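Local atomic coordinates of glycosylation Associate Protein 3 (Streptococcus agalactiae serotype V, PDB entry 6OYC), a protein that probably acts with Gap1 and Gap2 in the accessory Sec pathway, which glycosylates and exports a streptococcal surface protein. Residues S202-E207 with A237-K242; Q232-A237 with A249-C254. One frame throughout, in Å; residues are numbered along the deposited sequence.

Contact 1 of 2, residues S202-E207 with A237-K242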
ATOM      1  N   SER C 202      -6.086   2.987  -1.878  1.00 45.15           N
ATOM      2  CA  SER C 202      -6.999   2.953  -3.008  1.00 46.98           C
ATOM      3  C   SER C 202      -6.872   4.218  -3.837  1.00 46.02           C
ATOM      4  O   SER C 202      -6.664   5.314  -3.304  1.00 44.74           O
ATOM      5  CB  SER C 202      -8.443   2.797  -2.546  1.00 49.08           C
ATOM      6  OG  SER C 202      -9.328   2.996  -3.636  1.00 48.59           O
ATOM      7  N   LEU C 203      -6.992   4.055  -5.150  1.00 42.21           N
ATOM      8  CA  LEU C 203      -7.056   5.184  -6.064  1.00 46.42           C
ATOM      9  C   LEU C 203      -8.427   5.319  -6.714  1.00 43.32           C
ATOM     10  O   LEU C 203      -8.597   6.128  -7.627  1.00 41.82           O
ATOM     11  CB  LEU C 203      -5.953   5.060  -7.113  1.00 40.97           C
ATOM     12  CG  LEU C 203      -4.591   5.194  -6.438  1.00 46.01           C
ATOM     13  CD1 LEU C 203      -3.448   4.924  -7.410  1.00 44.40           C
ATOM     14  CD2 LEU C 203      -4.459   6.571  -5.806  1.00 45.48           C
ATOM     15  N   ILE C 204      -9.405   4.538  -6.269  1.00 42.51           N
ATOM     16  CA  ILE C 204     -10.795   4.721  -6.660  1.00 43.42           C
ATOM     17  C   ILE C 204     -11.404   5.626  -5.599  1.00 45.54           C
ATOM     18  O   ILE C 204     -11.753   5.173  -4.510  1.00 49.90           O
ATOM     19  CB  ILE C 204     -11.524   3.382  -6.772  1.00 44.59           C
ATOM     20  CG1 ILE C 204     -10.851   2.541  -7.855  1.00 38.33           C
ATOM     21  CG2 ILE C 204     -13.015   3.587  -7.050  1.00 47.09           C
ATOM     22  CD1 ILE C 204     -11.426   1.181  -8.040  1.00 38.37           C
ATOM     23  N   LEU C 205     -11.481   6.922  -5.897  1.00 45.94           N
ATOM     24  CA  LEU C 205     -11.825   7.926  -4.893  1.00 46.10           C
ATOM     25  C   LEU C 205     -13.004   8.767  -5.367  1.00 52.20           C
ATOM     26  O   LEU C 205     -12.940   9.376  -6.454  1.00 49.55           O
ATOM     27  CB  LEU C 205     -10.623   8.825  -4.594  1.00 46.05           C
ATOM     28  CG  LEU C 205      -9.423   8.035  -4.075  1.00 49.65           C
ATOM     29  CD1 LEU C 205      -8.186   8.901  -3.983  1.00 47.50           C
ATOM     30  CD2 LEU C 205      -9.754   7.381  -2.727  1.00 43.42           C
ATOM     31  N   PRO C 206     -14.078   8.847  -4.579  1.00 50.78           N
ATOM     32  CA  PRO C 206     -15.223   9.689  -4.959  1.00 51.73           C
ATOM     33  C   PRO C 206     -14.836  11.117  -5.283  1.00 53.35           C
ATOM     34  O   PRO C 206     -15.465  11.735  -6.157  1.00 52.67           O
ATOM     35  CB  PRO C 206     -16.131   9.617  -3.726  1.00 54.87           C
ATOM     36  CG  PRO C 206     -15.760   8.317  -3.056  1.00 58.76           C
ATOM     37  CD  PRO C 206     -14.281   8.166  -3.288  1.00 55.39           C
ATOM     38  N   GLU C 207     -13.795  11.649  -4.633  1.00 50.51           N
ATOM     39  CA  GLU C 207     -13.371  13.019  -4.919  1.00 57.26           C
ATOM     40  C   GLU C 207     -12.641  13.128  -6.254  1.00 53.66           C
ATOM     41  O   GLU C 207     -12.631  14.201  -6.865  1.00 51.86           O
ATOM     42  CB  GLU C 207     -12.503  13.558  -3.782  1.00 55.25           C
ATOM     43  CG  GLU C 207     -13.323  14.049  -2.593  1.00 63.15           C
ATOM     44  CD  GLU C 207     -14.691  14.636  -3.011  1.00 77.56           C
ATOM     45  OE1 GLU C 207     -14.734  15.807  -3.464  1.00 74.39           O
ATOM     46  OE2 GLU C 207     -15.729  13.931  -2.880  1.00 71.73           O
ATOM     47  N   ALA C 237      -7.638   2.954 -12.764  1.00 39.08           N
ATOM     48  CA  ALA C 237      -7.741   3.386 -14.157  1.00 37.77           C
ATOM     49  C   ALA C 237      -8.790   2.582 -14.914  1.00 41.20           C
ATOM     50  O   ALA C 237      -9.540   3.139 -15.722  1.00 41.42           O
ATOM     51  CB  ALA C 237      -6.383   3.278 -14.852  1.00 35.26           C
ATOM     52  N   LEU C 238      -8.864   1.271 -14.672  1.00 39.86           N
ATOM     53  CA  LEU C 238      -9.903   0.472 -15.314  1.00 41.16           C
ATOM     54  C   LEU C 238     -11.283   0.952 -14.898  1.00 44.10           C
ATOM     55  O   LEU C 238     -12.215   0.979 -15.711  1.00 43.52           O
ATOM     56  CB  LEU C 238      -9.737  -1.008 -14.961  1.00 39.29           C
ATOM     57  CG  LEU C 238      -8.537  -1.772 -15.523  1.00 40.80           C
ATOM     58  CD1 LEU C 238      -8.417  -3.098 -14.793  1.00 35.83           C
ATOM     59  CD2 LEU C 238      -8.666  -1.988 -17.026  1.00 35.00           C
ATOM     60  N   TYR C 239     -11.430   1.331 -13.626  1.00 42.45           N
ATOM     61  CA  TYR C 239     -12.724   1.744 -13.101  1.00 43.21           C
ATOM     62  C   TYR C 239     -13.149   3.084 -13.690  1.00 43.63           C
ATOM     63  O   TYR C 239     -14.299   3.259 -14.113  1.00 41.92           O
ATOM     64  CB  TYR C 239     -12.656   1.821 -11.575  1.00 39.11           C
ATOM     65  CG  TYR C 239     -13.824   2.543 -10.954  1.00 42.24           C
ATOM     66  CD1 TYR C 239     -14.982   1.856 -10.595  1.00 44.55           C
ATOM     67  CD2 TYR C 239     -13.773   3.911 -10.726  1.00 40.94           C
ATOM     68  CE1 TYR C 239     -16.058   2.517 -10.018  1.00 47.34           C
ATOM     69  CE2 TYR C 239     -14.840   4.579 -10.161  1.00 44.61           C
ATOM     70  CZ  TYR C 239     -15.982   3.880  -9.808  1.00 49.99           C
ATOM     71  OH  TYR C 239     -17.041   4.556  -9.236  1.00 51.97           O
ATOM     72  N   TYR C 240     -12.234   4.051 -13.704  1.00 40.46           N
ATOM     73  CA  TYR C 240     -12.545   5.337 -14.308  1.00 44.15           C
ATOM     74  C   TYR C 240     -12.933   5.174 -15.781  1.00 46.51           C
ATOM     75  O   TYR C 240     -13.887   5.809 -16.249  1.00 45.47           O
ATOM     76  CB  TYR C 240     -11.358   6.290 -14.126  1.00 39.00           C
ATOM     77  CG  TYR C 240     -11.117   6.646 -12.664  1.00 39.90           C
ATOM     78  CD1 TYR C 240     -12.180   6.969 -11.832  1.00 41.90           C
ATOM     79  CD2 TYR C 240      -9.840   6.633 -12.112  1.00 37.31           C
ATOM     80  CE1 TYR C 240     -11.981   7.285 -10.502  1.00 44.54           C
ATOM     81  CE2 TYR C 240      -9.634   6.958 -10.775  1.00 38.15           C
ATOM     82  CZ  TYR C 240     -10.710   7.275  -9.974  1.00 39.57           C
ATOM     83  OH  TYR C 240     -10.545   7.590  -8.644  1.00 39.41           O
ATOM     84  N   ALA C 241     -12.238   4.290 -16.514  1.00 40.39           N
ATOM     85  CA  ALA C 241     -12.546   4.105 -17.928  1.00 43.43           C
ATOM     86  C   ALA C 241     -13.930   3.502 -18.129  1.00 46.45           C
ATOM     87  O   ALA C 241     -14.586   3.790 -19.134  1.00 47.27           O
ATOM     88  CB  ALA C 241     -11.493   3.233 -18.608  1.00 39.32           C
ATOM     89  N   LYS C 242     -14.402   2.681 -17.194  1.00 40.43           N
ATOM     90  CA  LYS C 242     -15.739   2.148 -17.369  1.00 45.23           C
ATOM     91  C   LYS C 242     -16.797   3.202 -17.059  1.00 48.31           C
ATOM     92  O   LYS C 242     -17.851   3.233 -17.704  1.00 47.12           O
ATOM     93  CB  LYS C 242     -15.913   0.901 -16.510  1.00 44.11           C
ATOM     94  CG  LYS C 242     -17.338   0.550 -16.167  1.00 50.20           C
ATOM     95  CD  LYS C 242     -17.946  -0.408 -17.173  1.00 55.23           C
ATOM     96  CE  LYS C 242     -19.365  -0.834 -16.724  1.00 59.91           C
ATOM     97  NZ  LYS C 242     -20.017  -1.844 -17.629  1.00 66.40           N
TER

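Contact 2 of 2, residues Q232-A237 with A249-C254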
ATOM      1  N   GLN C 232      -2.779  -0.696  -7.739  1.00 35.29           N
ATOM      2  CA  GLN C 232      -3.987   0.050  -7.388  1.00 35.05           C
ATOM      3  C   GLN C 232      -4.328   1.108  -8.436  1.00 38.82           C
ATOM      4  O   GLN C 232      -5.512   1.346  -8.714  1.00 35.62           O
ATOM      5  CB  GLN C 232      -3.842   0.685  -6.008  1.00 37.26           C
ATOM      6  CG  GLN C 232      -4.009  -0.314  -4.839  1.00 39.77           C
ATOM      7  CD  GLN C 232      -5.381  -0.969  -4.813  1.00 40.44           C
ATOM      8  OE1 GLN C 232      -6.393  -0.297  -4.981  1.00 42.10           O
ATOM      9  NE2 GLN C 232      -5.422  -2.285  -4.611  1.00 40.23           N
ATOM     10  N   GLY C 233      -3.312   1.748  -9.028  1.00 39.15           N
ATOM     11  CA  GLY C 233      -3.577   2.689 -10.107  1.00 36.96           C
ATOM     12  C   GLY C 233      -4.152   2.009 -11.337  1.00 36.79           C
ATOM     13  O   GLY C 233      -5.101   2.507 -11.948  1.00 39.43           O
ATOM     14  N   ASN C 234      -3.569   0.874 -11.733  1.00 37.42           N
ATOM     15  CA  ASN C 234      -4.107   0.134 -12.870  1.00 37.97           C
ATOM     16  C   ASN C 234      -5.556  -0.252 -12.615  1.00 36.27           C
ATOM     17  O   ASN C 234      -6.395  -0.179 -13.514  1.00 37.95           O
ATOM     18  CB  ASN C 234      -3.275  -1.122 -13.150  1.00 34.72           C
ATOM     19  CG  ASN C 234      -1.868  -0.819 -13.637  1.00 36.43           C
ATOM     20  OD1 ASN C 234      -1.629   0.164 -14.321  1.00 40.55           O
ATOM     21  ND2 ASN C 234      -0.930  -1.686 -13.288  1.00 37.62           N
ATOM     22  N   PHE C 235      -5.864  -0.663 -11.386  1.00 36.18           N
ATOM     23  CA  PHE C 235      -7.233  -1.032 -11.045  1.00 37.66           C
ATOM     24  C   PHE C 235      -8.153   0.180 -11.102  1.00 39.82           C
ATOM     25  O   PHE C 235      -9.218   0.135 -11.727  1.00 40.18           O
ATOM     26  CB  PHE C 235      -7.258  -1.667  -9.660  1.00 38.75           C
ATOM     27  CG  PHE C 235      -8.561  -2.312  -9.303  1.00 39.30           C
ATOM     28  CD1 PHE C 235      -9.213  -3.137 -10.203  1.00 42.16           C
ATOM     29  CD2 PHE C 235      -9.114  -2.125  -8.045  1.00 38.11           C
ATOM     30  CE1 PHE C 235     -10.416  -3.740  -9.867  1.00 43.97           C
ATOM     31  CE2 PHE C 235     -10.308  -2.735  -7.696  1.00 44.86           C
ATOM     32  CZ  PHE C 235     -10.964  -3.536  -8.616  1.00 46.05           C
ATOM     33  N   ALA C 236      -7.755   1.276 -10.450  1.00 36.80           N
ATOM     34  CA  ALA C 236      -8.530   2.508 -10.524  1.00 38.92           C
ATOM     35  C   ALA C 236      -8.713   2.975 -11.966  1.00 41.55           C
ATOM     36  O   ALA C 236      -9.823   3.352 -12.364  1.00 41.41           O
ATOM     37  CB  ALA C 236      -7.860   3.597  -9.687  1.00 38.16           C
ATOM     38  N   ALA C 237      -7.638   2.954 -12.764  1.00 39.08           N
ATOM     39  CA  ALA C 237      -7.741   3.386 -14.157  1.00 37.77           C
ATOM     40  C   ALA C 237      -8.790   2.582 -14.914  1.00 41.20           C
ATOM     41  O   ALA C 237      -9.540   3.139 -15.722  1.00 41.42           O
ATOM     42  CB  ALA C 237      -6.383   3.278 -14.852  1.00 35.26           C
ATOM     43  N   ALA C 249      -7.705   4.957 -20.720  1.00 43.58           N
ATOM     44  CA  ALA C 249      -6.863   4.437 -19.659  1.00 43.24           C
ATOM     45  C   ALA C 249      -5.611   3.833 -20.271  1.00 41.73           C
ATOM     46  O   ALA C 249      -5.684   3.115 -21.272  1.00 41.85           O
ATOM     47  CB  ALA C 249      -7.607   3.383 -18.833  1.00 39.76           C
ATOM     48  N   TYR C 250      -4.464   4.121 -19.666  1.00 41.52           N
ATOM     49  CA  TYR C 250      -3.205   3.470 -20.021  1.00 37.59           C
ATOM     50  C   TYR C 250      -2.688   2.746 -18.785  1.00 40.98           C
ATOM     51  O   TYR C 250      -2.378   3.383 -17.770  1.00 40.60           O
ATOM     52  CB  TYR C 250      -2.199   4.484 -20.562  1.00 41.18           C
ATOM     53  CG  TYR C 250      -2.674   5.085 -21.874  1.00 48.40           C
ATOM     54  CD1 TYR C 250      -3.513   6.197 -21.886  1.00 46.34           C
ATOM     55  CD2 TYR C 250      -2.320   4.515 -23.095  1.00 47.06           C
ATOM     56  CE1 TYR C 250      -3.963   6.736 -23.073  1.00 48.29           C
ATOM     57  CE2 TYR C 250      -2.772   5.044 -24.285  1.00 49.70           C
ATOM     58  CZ  TYR C 250      -3.590   6.153 -24.265  1.00 50.28           C
ATOM     59  OH  TYR C 250      -4.033   6.689 -25.442  1.00 60.04           O
ATOM     60  N   ILE C 251      -2.634   1.415 -18.863  1.00 38.62           N
ATOM     61  CA  ILE C 251      -2.166   0.565 -17.775  1.00 39.63           C
ATOM     62  C   ILE C 251      -1.058  -0.342 -18.293  1.00 39.32           C
ATOM     63  O   ILE C 251      -1.029  -0.698 -19.474  1.00 39.82           O
ATOM     64  CB  ILE C 251      -3.309  -0.283 -17.173  1.00 39.72           C
ATOM     65  CG1 ILE C 251      -3.830  -1.295 -18.203  1.00 37.27           C
ATOM     66  CG2 ILE C 251      -4.413   0.607 -16.650  1.00 38.87           C
ATOM     67  CD1 ILE C 251      -4.706  -2.349 -17.606  1.00 34.20           C
ATOM     68  N   ASN C 252      -0.144  -0.722 -17.398  1.00 37.90           N
ATOM     69  CA  ASN C 252       0.950  -1.619 -17.753  1.00 36.65           C
ATOM     70  C   ASN C 252       0.739  -3.058 -17.277  1.00 35.81           C
ATOM     71  O   ASN C 252       1.700  -3.835 -17.256  1.00 32.04           O
ATOM     72  CB  ASN C 252       2.280  -1.074 -17.219  1.00 36.46           C
ATOM     73  CG  ASN C 252       2.335  -1.040 -15.708  1.00 37.43           C
ATOM     74  OD1 ASN C 252       1.389  -1.441 -15.028  1.00 36.68           O
ATOM     75  ND2 ASN C 252       3.457  -0.565 -15.168  1.00 34.52           N
ATOM     76  N   ASP C 253      -0.484  -3.420 -16.867  1.00 35.51           N
ATOM     77  CA  ASP C 253      -0.849  -4.804 -16.576  1.00 35.09           C
ATOM     78  C   ASP C 253      -0.127  -5.369 -15.344  1.00 36.51           C
ATOM     79  O   ASP C 253       0.069  -6.578 -15.234  1.00 33.82           O
ATOM     80  CB  ASP C 253      -0.607  -5.710 -17.793  1.00 36.03           C
ATOM     81  CG  ASP C 253      -1.408  -5.273 -19.028  1.00 40.08           C
ATOM     82  OD1 ASP C 253      -2.591  -4.908 -18.887  1.00 42.78           O
ATOM     83  OD2 ASP C 253      -0.853  -5.296 -20.144  1.00 42.05           O
ATOM     84  N   CYS C 254       0.281  -4.524 -14.408  1.00 34.62           N
ATOM     85  CA  CYS C 254       0.815  -4.990 -13.135  1.00 35.13           C
ATOM     86  C   CYS C 254      -0.322  -5.038 -12.122  1.00 38.08           C
ATOM     87  O   CYS C 254      -0.886  -3.994 -11.762  1.00 36.56           O
ATOM     88  CB  CYS C 254       1.938  -4.078 -12.643  1.00 33.52           C
ATOM     89  SG  CYS C 254       3.410  -4.195 -13.656  1.00 40.44           S
TER

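Contact 1 of 2, residues S202-E207 with A237-K242
Y240 and Y239 reach from helix 231-243 to the turn that leads into helix 206-218, and they meet it in different ways. The polar part belongs to Y240. Its OH donates to L203 O at 2.6 Å, approaching at a bent C=O angle of 139° and slightly tilted from the carbonyl plane. Y240 OH in turn accepts the N-H of L205, with L205 N 3.0 Å away; this bond is almost straight (167°). One hydroxyl thus bridges a carbonyl and an amide two residues apart. With CG anti to the carbonyl carbon of Y240 (chi1 -66°), the ring extends toward 202-207 and its hydroxyl meets the backbone there.

The apolar part is carried by I204 and Y239. I204 CG2 lies over one face of the Y239 ring, 3.9 Å from the centroid, in a CH-pi contact shifted toward the CD2-CE2 side. I204 CD1 packs at the root of the ring, 3.8 Å from Y239 CB. Beyond this, Y239 OH is hydrogen-bonded to E209 of helix 206-218 and to a glycerol probably taken up from the crystallisation liquor.

Within the turn, S202 OG accepts the N-H of I204, an ST turn. L205 is the N-cap residue of helix 206-218. The phenol of Y240 therefore satisfies two backbone groups, one in the turn and one at the N-cap residue, and ties them to helix 231-243.

Contact 2 of 2, residues Q232-A237 with A249-C254
N234 ND2 is gripped by two acceptors of the loop that follows strand 248-251. It donates to C254 O at 2.8 Å, and C254 O lies in the plane of the N234 amide. It also donates to N252 OD1, with 2.9 Å between N234 ND2 and N252 OD1. That bond runs nearly along the C=O of the N252 amide (166°), and the two amide planes stand 65° apart. The pair of bonds uses both N-H groups of N234 and fixes the rotation of its amide. N252 OD1 also takes a weak bond from C254 N, so it helps to close the loop on itself. With CG between the backbone N and carbonyl carbon, N252 turns OD1 toward both donors. The other end of that amide, N252 ND2, bonds the backbone O of Y229.

These residues belong to a beta-alpha-beta unit, strand 223-227, helix 231-243 and strand 248-251, in a parallel sheet. Segment 232-237 runs roughly antiparallel to 249-251, at 153°, and their axes approach to 8.2 Å. The small side chains of A237 and A249 are consistent with this approach. A237 CB meets I251 CG2 at 3.8 Å and A249 CB at 4.2 Å.

I251 also packs against the N234 amide, where I251 CB comes within 3.3 Å of N234 OD1. Its CG2 branch, anti to the carbonyl carbon, touches both N234 OD1 and A237 CB. Within the sheet, A249 pairs through its backbone with N288 and K290, I251 with K290, and Y250 with V226 and A228. D253, past the strand end, is hydrogen-bonded to H291 through OD1.

Overall arrangement
Both contacts use helix 231-243, share A237 and have centres about 10 Å apart. Contact 2 is fully buried. It sets the helix on the parallel sheet with alanine and isoleucine, and its polar part is a side-chain amide holding the loop past the strand. Contact 1 is only partly buried. It joins the helix to the start of helix 206-218, through a phenol bonded to backbone groups and a methyl over a ring. The two meet directly: I204 CG1 packs on A236 CA at 3.5 Å, and L203 CD1 lies as near to G233 CA. Helix 231-243 is therefore held by the sheet and by the 202-207 turn.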